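Local coordinates for GPI-anchored protein LLG1 (Arabidopsis thaliana, PDB 6A5D) that probably acts as a membrane-anchored co-receptor that perceives RALF peptides together with a receptor kinase in a heterotypic complex, at residues P27-F30 with E31-N34; K46-P49 with K50-C53; A75-M78 with F79-N83. All coordinates share one frame; numbering follows the deposited sequence.

Overall arrangement
The three contacts are local turns of one compact chain that has helices and no strands. They follow one another along the sequence. Interaction 1 is a loop before helix 36-39, interaction 2 is the start of helix 49-60, and interaction 3 lies within helix 74-86. Interactions 1 and 3 touch, with centres about 10 Å apart: F30 CE1 meets M78 CG at 3.6 Å, and E31 CG meets Y81 OH at 3.4 Å. Interaction 2 sits on the opposite side of the chain's centre from interaction 1, centres about 23 Å apart. Helix 49-60 still joins them all, because F59 packs against F30, M33 and M78. The glycosylated loop thus covers helix 74-86, and disulfides hold the far end.

Interaction 1: residues P27-F30 with E31-N34; sequences PVNF and EFMN. With NAG (2-acetamido-2-deoxy-beta-D-glucopyranose), chain C.
N29 O and F30 O accept the backbone N-H groups of F32 and M33, the residues three further on, at N29 O to F32 N 3.1 Å and F30 O to M33 N 3.3 Å. Both donors stand well above their carbonyl planes. The chain enters through an inverse gamma turn centred on N29. On the inner side M33 folds back toward the start of the loop. Its CG lies beside the backbone N (chi1 -70°), and SD settles between two partners. One is V28, with CG1 to M33 SD 3.7 Å. The other is the ring of F30, whose centroid is 4.3 Å from M33 SD, an oblique approach 44° off the ring normal. V28 CG1 lies over the ring centre, on the side of the ring plane where M33 SD also sits. An alanine here has no sulfur to join V28 to the F30 ring, and a gap would probably open between them. On the outer side, one water links N29 OD1 to E31 N. A second donates to N29 OD1 at 2.7 Å and to E31 OE1 at 2.8 Å. The edge of the F32 ring faces N29 OD1, and the amide stands almost perpendicular to the ring. Beyond, N34 ND2 is bonded to NAG C1. This is a short 3-10 turn, closed by a Met-aromatic contact, just before an N-glycosylation site.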
loop_
_atom_site.group_PDB
_atom_site.type_symbol
_atom_site.label_atom_id
_atom_site.label_comp_id
_atom_site.label_asym_id
_atom_site.label_seq_id
_atom_site.Cartn_x
_atom_site.Cartn_y
_atom_site.Cartn_z
ATOM N N PRO A 27 14.979 4.755 0.632
ATOM C CA PRO A 27 15.193 6.191 0.394
ATOM C C PRO A 27 13.920 7.024 0.360
ATOM O O PRO A 27 14.017 8.260 0.405
ATOM C CB PRO A 27 15.899 6.218 -0.964
ATOM C CG PRO A 27 15.421 4.996 -1.654
ATOM C CD PRO A 27 15.203 3.952 -0.585
ATOM N N VAL A 28 12.747 6.399 0.254
ATOM C CA VAL A 28 11.464 7.100 0.331
ATOM C C VAL A 28 11.090 7.296 1.791
ATOM O O VAL A 28 11.105 6.348 2.584
ATOM C CB VAL A 28 10.371 6.314 -0.419
ATOM C CG1 VAL A 28 8.991 6.989 -0.266
ATOM C CG2 VAL A 28 10.745 6.145 -1.893
ATOM N N ASN A 29 10.771 8.534 2.158
ATOM C CA ASN A 29 10.500 8.868 3.560
ATOM C C ASN A 29 9.027 8.628 3.899
ATOM O O ASN A 29 8.239 9.550 4.122
ATOM C CB ASN A 29 10.920 10.297 3.874
ATOM C CG ASN A 29 11.116 10.529 5.362
ATOM O OD1 ASN A 29 10.733 9.699 6.198
ATOM N ND2 ASN A 29 11.702 11.671 5.703
ATOM N N PHE A 30 8.674 7.343 3.968
ATOM C CA PHE A 30 7.289 6.972 4.228
ATOM C C PHE A 30 6.780 7.540 5.544
ATOM O O PHE A 30 5.592 7.867 5.649
ATOM C CB PHE A 30 7.142 5.451 4.195
ATOM C CG PHE A 30 7.135 4.885 2.809
ATOM C CD1 PHE A 30 6.037 5.074 2.008
ATOM C CD2 PHE A 30 8.208 4.143 2.316
ATOM C CE1 PHE A 30 5.992 4.567 0.720
ATOM C CE2 PHE A 30 8.176 3.629 1.036
ATOM C CZ PHE A 30 7.065 3.835 0.232
ATOM N N GLU A 31 7.667 7.717 6.530
ATOM C CA GLU A 31 7.239 8.207 7.836
ATOM C C GLU A 31 6.459 9.511 7.736
ATOM O O GLU A 31 5.478 9.714 8.463
ATOM C CB GLU A 31 8.442 8.400 8.756
ATOM C CG GLU A 31 7.995 8.866 10.142
ATOM C CD GLU A 31 9.123 9.024 11.131
ATOM O OE1 GLU A 31 10.283 8.751 10.769
ATOM O OE2 GLU A 31 8.823 9.391 12.294
ATOM N N PHE A 32 6.857 10.390 6.822
ATOM C CA PHE A 32 6.318 11.740 6.763
ATOM C C PHE A 32 5.457 12.011 5.540
ATOM O O PHE A 32 5.131 13.170 5.259
ATOM C CB PHE A 32 7.429 12.779 6.929
ATOM C CG PHE A 32 7.990 12.810 8.314
ATOM C CD1 PHE A 32 7.240 13.339 9.354
ATOM C CD2 PHE A 32 9.230 12.264 8.595
ATOM C CE1 PHE A 32 7.735 13.361 10.641
ATOM C CE2 PHE A 32 9.728 12.281 9.894
ATOM C CZ PHE A 32 8.978 12.832 10.909
ATOM N N MET A 33 5.069 10.975 4.814
ATOM C CA MET A 33 4.193 11.152 3.674
ATOM C C MET A 33 2.765 11.388 4.139
ATOM O O MET A 33 2.425 11.270 5.324
ATOM C CB MET A 33 4.263 9.942 2.748
ATOM C CG MET A 33 5.604 9.885 2.055
ATOM S SD MET A 33 5.835 8.456 0.968
ATOM C CE MET A 33 4.539 8.722 -0.250
ATOM N N ASN A 34 1.924 11.731 3.182
ATOM C CA ASN A 34 0.542 12.071 3.454
ATOM C C ASN A 34 -0.329 10.884 3.078
ATOM O O ASN A 34 -0.404 10.515 1.905
ATOM C CB ASN A 34 0.146 13.326 2.677
ATOM C CG ASN A 34 -1.204 13.856 3.100
ATOM O OD1 ASN A 34 -2.126 13.086 3.317
ATOM N ND2 ASN A 34 -1.325 15.170 3.234
HETATM C C1 NAG C . -2.579 15.744 3.670
HETATM C C2 NAG C . -2.291 16.966 4.574
HETATM C C3 NAG C . -3.583 17.715 4.917
HETATM C C4 NAG C . -4.426 17.968 3.676
HETATM C C5 NAG C . -4.648 16.656 2.947
HETATM C C6 NAG C . -5.470 16.829 1.697
HETATM C C7 NAG C . -0.374 16.847 6.135
HETATM C C8 NAG C . 0.078 16.347 7.473
HETATM N N2 NAG C . -1.634 16.547 5.803
HETATM O O3 NAG C . -3.240 18.956 5.524
HETATM O O4 NAG C . -5.675 18.559 4.026
HETATM O O5 NAG C . -3.372 16.142 2.548
HETATM O O6 NAG C . -5.745 15.578 1.090
HETATM O O7 NAG C . 0.371 17.486 5.390
HETATM O O HOH W 1 10.365 6.558 6.726
HETATM O O HOH W 2 11.868 9.467 8.598
#

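Interaction 2: residues K46-P49 with K50-C53; sequences KYPP and KECC
P48 and C52 form the tight part of this contact, where a loop turns into helix 49-60. P48 occupies the N-cap position. Its O accepts C52 N at 2.8 Å, with the donor close to the C=O axis. The next bond follows at once, from C53 N to P49 O at 2.9 Å. The C52 side chain turns back over the cap: SG lies beside its own backbone N (chi1 -72°), and this brings it to P48 CD at 3.6 Å and to Y47 CB at 3.8 Å. C52 SG is also bonded to C42 SG, so the disulfide sits against the proline ring. F93 and Q96 of helix 92-99 pack on C52 too.

The other side is loose and faces solvent. K50 runs outward, and only the root of its side chain stays near P49. E51 bends at chi2 (68°) and crosses P48 at about a right angle, with E51 OE2 to P48 CB 3.3 Å. Its carboxylate near the helix start would probably be favoured by the helix dipole.

C53 SG takes a different rotamer, anti to its backbone N, and bonds to C97 SG. P49 has no N-H, but the first turn of a helix has no earlier carbonyl in the helix to receive one. The chemistry therefore implies a helix start fixed by covalent bonds: adjacent cysteines tie it in two directions, and two prolines limit the flexibility of the chain leading in.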
loop_
_atom_site.group_PDB
_atom_site.type_symbol
_atom_site.label_atom_id
_atom_site.label_comp_id
_atom_site.label_asym_id
_atom_site.label_seq_id
_atom_site.Cartn_x
_atom_site.Cartn_y
_atom_site.Cartn_z
ATOM N N LYS A 46 -16.054 -1.993 8.403
ATOM C CA LYS A 46 -16.435 -2.623 7.134
ATOM C C LYS A 46 -15.748 -1.900 5.975
ATOM O O LYS A 46 -16.351 -1.129 5.226
ATOM C CB LYS A 46 -17.950 -2.673 6.983
ATOM C CG LYS A 46 -18.609 -3.657 7.932
ATOM C CD LYS A 46 -20.081 -3.816 7.623
ATOM C CE LYS A 46 -20.688 -4.892 8.486
ATOM N NZ LYS A 46 -19.854 -6.117 8.409
ATOM N N TYR A 47 -14.450 -2.144 5.857
ATOM C CA TYR A 47 -13.640 -1.499 4.834
ATOM C C TYR A 47 -14.138 -1.869 3.436
ATOM O O TYR A 47 -14.304 -3.056 3.136
ATOM C CB TYR A 47 -12.187 -1.940 4.974
ATOM C CG TYR A 47 -11.562 -1.684 6.329
ATOM C CD1 TYR A 47 -11.170 -0.414 6.708
ATOM C CD2 TYR A 47 -11.301 -2.734 7.206
ATOM C CE1 TYR A 47 -10.572 -0.189 7.938
ATOM C CE2 TYR A 47 -10.704 -2.515 8.427
ATOM C CZ TYR A 47 -10.338 -1.238 8.789
ATOM O OH TYR A 47 -9.746 -1.009 10.011
ATOM N N PRO A 48 -14.437 -0.898 2.582
ATOM C CA PRO A 48 -14.886 -1.217 1.207
ATOM C C PRO A 48 -13.733 -1.756 0.375
ATOM O O PRO A 48 -12.763 -1.034 0.114
ATOM C CB PRO A 48 -15.338 0.153 0.677
ATOM C CG PRO A 48 -14.526 1.144 1.484
ATOM C CD PRO A 48 -14.396 0.549 2.851
ATOM N N PRO A 49 -13.807 -3.003 -0.098
ATOM C CA PRO A 49 -12.617 -3.616 -0.737
ATOM C C PRO A 49 -12.112 -2.895 -1.980
ATOM O O PRO A 49 -10.899 -2.687 -2.118
ATOM C CB PRO A 49 -13.052 -5.065 -1.007
ATOM C CG PRO A 49 -14.558 -4.992 -1.046
ATOM C CD PRO A 49 -14.955 -3.925 -0.060
ATOM N N LYS A 50 -12.999 -2.560 -2.917
ATOM C CA LYS A 50 -12.543 -1.942 -4.157
ATOM C C LYS A 50 -12.023 -0.529 -3.912
ATOM O O LYS A 50 -10.959 -0.150 -4.427
ATOM C CB LYS A 50 -13.667 -1.936 -5.194
ATOM C CG LYS A 50 -13.249 -1.333 -6.532
ATOM C CD LYS A 50 -14.274 -1.599 -7.628
ATOM C CE LYS A 50 -14.538 -3.089 -7.806
ATOM N NZ LYS A 50 -14.842 -3.443 -9.226
ATOM N N GLU A 51 -12.743 0.265 -3.119
ATOM C CA GLU A 51 -12.281 1.622 -2.833
ATOM C C GLU A 51 -10.983 1.618 -2.034
ATOM O O GLU A 51 -10.094 2.435 -2.281
ATOM C CB GLU A 51 -13.362 2.423 -2.093
ATOM C CG GLU A 51 -14.565 2.823 -2.932
ATOM C CD GLU A 51 -15.420 1.646 -3.348
ATOM O OE1 GLU A 51 -16.020 1.706 -4.435
ATOM O OE2 GLU A 51 -15.462 0.663 -2.597
ATOM N N CYS A 52 -10.831 0.658 -1.120
ATOM C CA CYS A 52 -9.608 0.573 -0.336
ATOM C C CYS A 52 -8.432 0.169 -1.204
ATOM O O CYS A 52 -7.354 0.763 -1.105
ATOM C CB CYS A 52 -9.793 -0.407 0.823
ATOM S SG CYS A 52 -10.870 0.200 2.172
ATOM N N CYS A 53 -8.612 -0.843 -2.060
ATOM C CA CYS A 53 -7.545 -1.234 -2.971
ATOM C C CYS A 53 -7.171 -0.092 -3.904
ATOM O O CYS A 53 -5.984 0.175 -4.116
ATOM C CB CYS A 53 -7.958 -2.470 -3.765
ATOM S SG CYS A 53 -6.715 -2.948 -4.955
#

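Interaction 3: residues A75-M78 with F79-N83; sequences ATTM and FSYIN
M78 and I82, one turn apart, pack along the buried side of an alpha helix, the segment 75-83 of helix 74-86. The backbone follows the regular pattern of bonds to the residue four back. F79 N meets A75 O at 3.0 Å and I82 N meets M78 O at 2.9 Å, both nearly straight.

M78 carries most of the side-chain contact. Its CG stands anti to the backbone N (chi1 178°), which starts the chain toward the interior. The turn at chi3 (67°) then brings the methyl over the F79 ring. CE lies 4.0 Å from the F79 ring centroid and only 11° off the ring normal, a CH-pi contact over one face. The two side chains cross at a slant. M78 and I82 instead run side by side, with M78 CG to I82 CD1 3.7 Å. F56 of helix 49-60 touches both, so this face of the helix joins the core.

F79 tilts back along the helix, and its CD2 comes to 3.2 Å from A75 O. The ring is oblique to that oxygen.

T77 and Y81 make a second ridge, closer to the surface. The T77 methyl points the same way as the Y81 ring and lies alongside it, with T77 CG2 to Y81 CE2 3.7 Å. The T77 hydroxyl turns the other way and bonds to D73 O, while the Y81 ring also meets Y85.

S80 OG stands between the backbone N and the carbonyl carbon, and from there it reaches back one turn. T77 O thus takes two bonds, from Y81 N and, at 2.7 Å, from S80 OG, both from the same face of its carbonyl plane.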
loop_
_atom_site.group_PDB
_atom_site.type_symbol
_atom_site.label_atom_id
_atom_site.label_comp_id
_atom_site.label_asym_id
_atom_site.label_seq_id
_atom_site.Cartn_x
_atom_site.Cartn_y
_atom_site.Cartn_z
ATOM N N ALA A 75 9.125 -1.817 1.247
ATOM C CA ALA A 75 7.782 -2.384 1.352
ATOM C C ALA A 75 7.350 -2.549 2.807
ATOM O O ALA A 75 6.254 -2.119 3.192
ATOM C CB ALA A 75 7.701 -3.706 0.595
ATOM N N THR A 76 8.194 -3.170 3.636
ATOM C CA THR A 76 7.820 -3.347 5.042
ATOM C C THR A 76 7.644 -2.004 5.749
ATOM O O THR A 76 6.742 -1.844 6.579
ATOM C CB THR A 76 8.816 -4.252 5.780
ATOM O OG1 THR A 76 10.130 -3.683 5.733
ATOM C CG2 THR A 76 8.847 -5.644 5.169
ATOM N N THR A 77 8.486 -1.019 5.427
ATOM C CA THR A 77 8.337 0.304 6.025
ATOM C C THR A 77 7.017 0.948 5.615
ATOM O O THR A 77 6.299 1.498 6.454
ATOM C CB THR A 77 9.524 1.214 5.686
ATOM O OG1 THR A 77 10.739 0.642 6.193
ATOM C CG2 THR A 77 9.333 2.589 6.324
ATOM N N MET A 78 6.672 0.884 4.326
ATOM C CA MET A 78 5.421 1.479 3.871
ATOM C C MET A 78 4.223 0.859 4.573
ATOM O O MET A 78 3.343 1.571 5.068
ATOM C CB MET A 78 5.261 1.330 2.364
ATOM C CG MET A 78 3.933 1.900 1.923
ATOM S SD MET A 78 3.545 1.571 0.195
ATOM C CE MET A 78 3.344 -0.208 0.200
ATOM N N PHE A 79 4.158 -0.468 4.592
ATOM C CA PHE A 79 3.026 -1.122 5.240
ATOM C C PHE A 79 2.971 -0.788 6.730
ATOM O O PHE A 79 1.883 -0.605 7.299
ATOM C CB PHE A 79 3.082 -2.631 5.002
ATOM C CG PHE A 79 2.633 -3.039 3.622
ATOM C CD1 PHE A 79 1.319 -2.828 3.222
ATOM C CD2 PHE A 79 3.504 -3.676 2.748
ATOM C CE1 PHE A 79 0.877 -3.223 1.964
ATOM C CE2 PHE A 79 3.080 -4.070 1.475
ATOM C CZ PHE A 79 1.763 -3.841 1.081
ATOM N N SER A 80 4.130 -0.662 7.378
ATOM C CA SER A 80 4.125 -0.339 8.801
ATOM C C SER A 80 3.487 1.023 9.053
ATOM O O SER A 80 2.701 1.178 9.995
ATOM C CB SER A 80 5.536 -0.424 9.380
ATOM O OG SER A 80 6.304 0.712 9.039
ATOM N N TYR A 81 3.742 2.000 8.179
ATOM C CA TYR A 81 3.164 3.324 8.380
ATOM C C TYR A 81 1.717 3.409 7.916
ATOM O O TYR A 81 0.901 4.074 8.567
ATOM C CB TYR A 81 4.011 4.416 7.719
ATOM C CG TYR A 81 5.220 4.753 8.539
ATOM C CD1 TYR A 81 5.078 5.348 9.790
ATOM C CD2 TYR A 81 6.501 4.450 8.090
ATOM C CE1 TYR A 81 6.180 5.631 10.565
ATOM C CE2 TYR A 81 7.610 4.729 8.871
ATOM C CZ TYR A 81 7.436 5.322 10.105
ATOM O OH TYR A 81 8.526 5.627 10.896
ATOM N N ILE A 82 1.365 2.748 6.811
ATOM C CA ILE A 82 -0.043 2.686 6.431
ATOM C C ILE A 82 -0.866 2.156 7.590
ATOM O O ILE A 82 -1.882 2.743 7.982
ATOM C CB ILE A 82 -0.225 1.778 5.208
ATOM C CG1 ILE A 82 0.399 2.419 3.977
ATOM C CG2 ILE A 82 -1.704 1.449 5.022
ATOM C CD1 ILE A 82 0.372 1.517 2.743
ATOM N N ASN A 83 -0.409 1.054 8.173
ATOM C CA ASN A 83 -1.210 0.383 9.182
ATOM C C ASN A 83 -1.224 1.166 10.484
ATOM O O ASN A 83 -2.239 1.169 11.194
ATOM C CB ASN A 83 -0.665 -1.022 9.388
ATOM C CG ASN A 83 -0.782 -1.880 8.135
ATOM O OD1 ASN A 83 -1.548 -1.568 7.222
ATOM N ND2 ASN A 83 -0.021 -2.964 8.094
#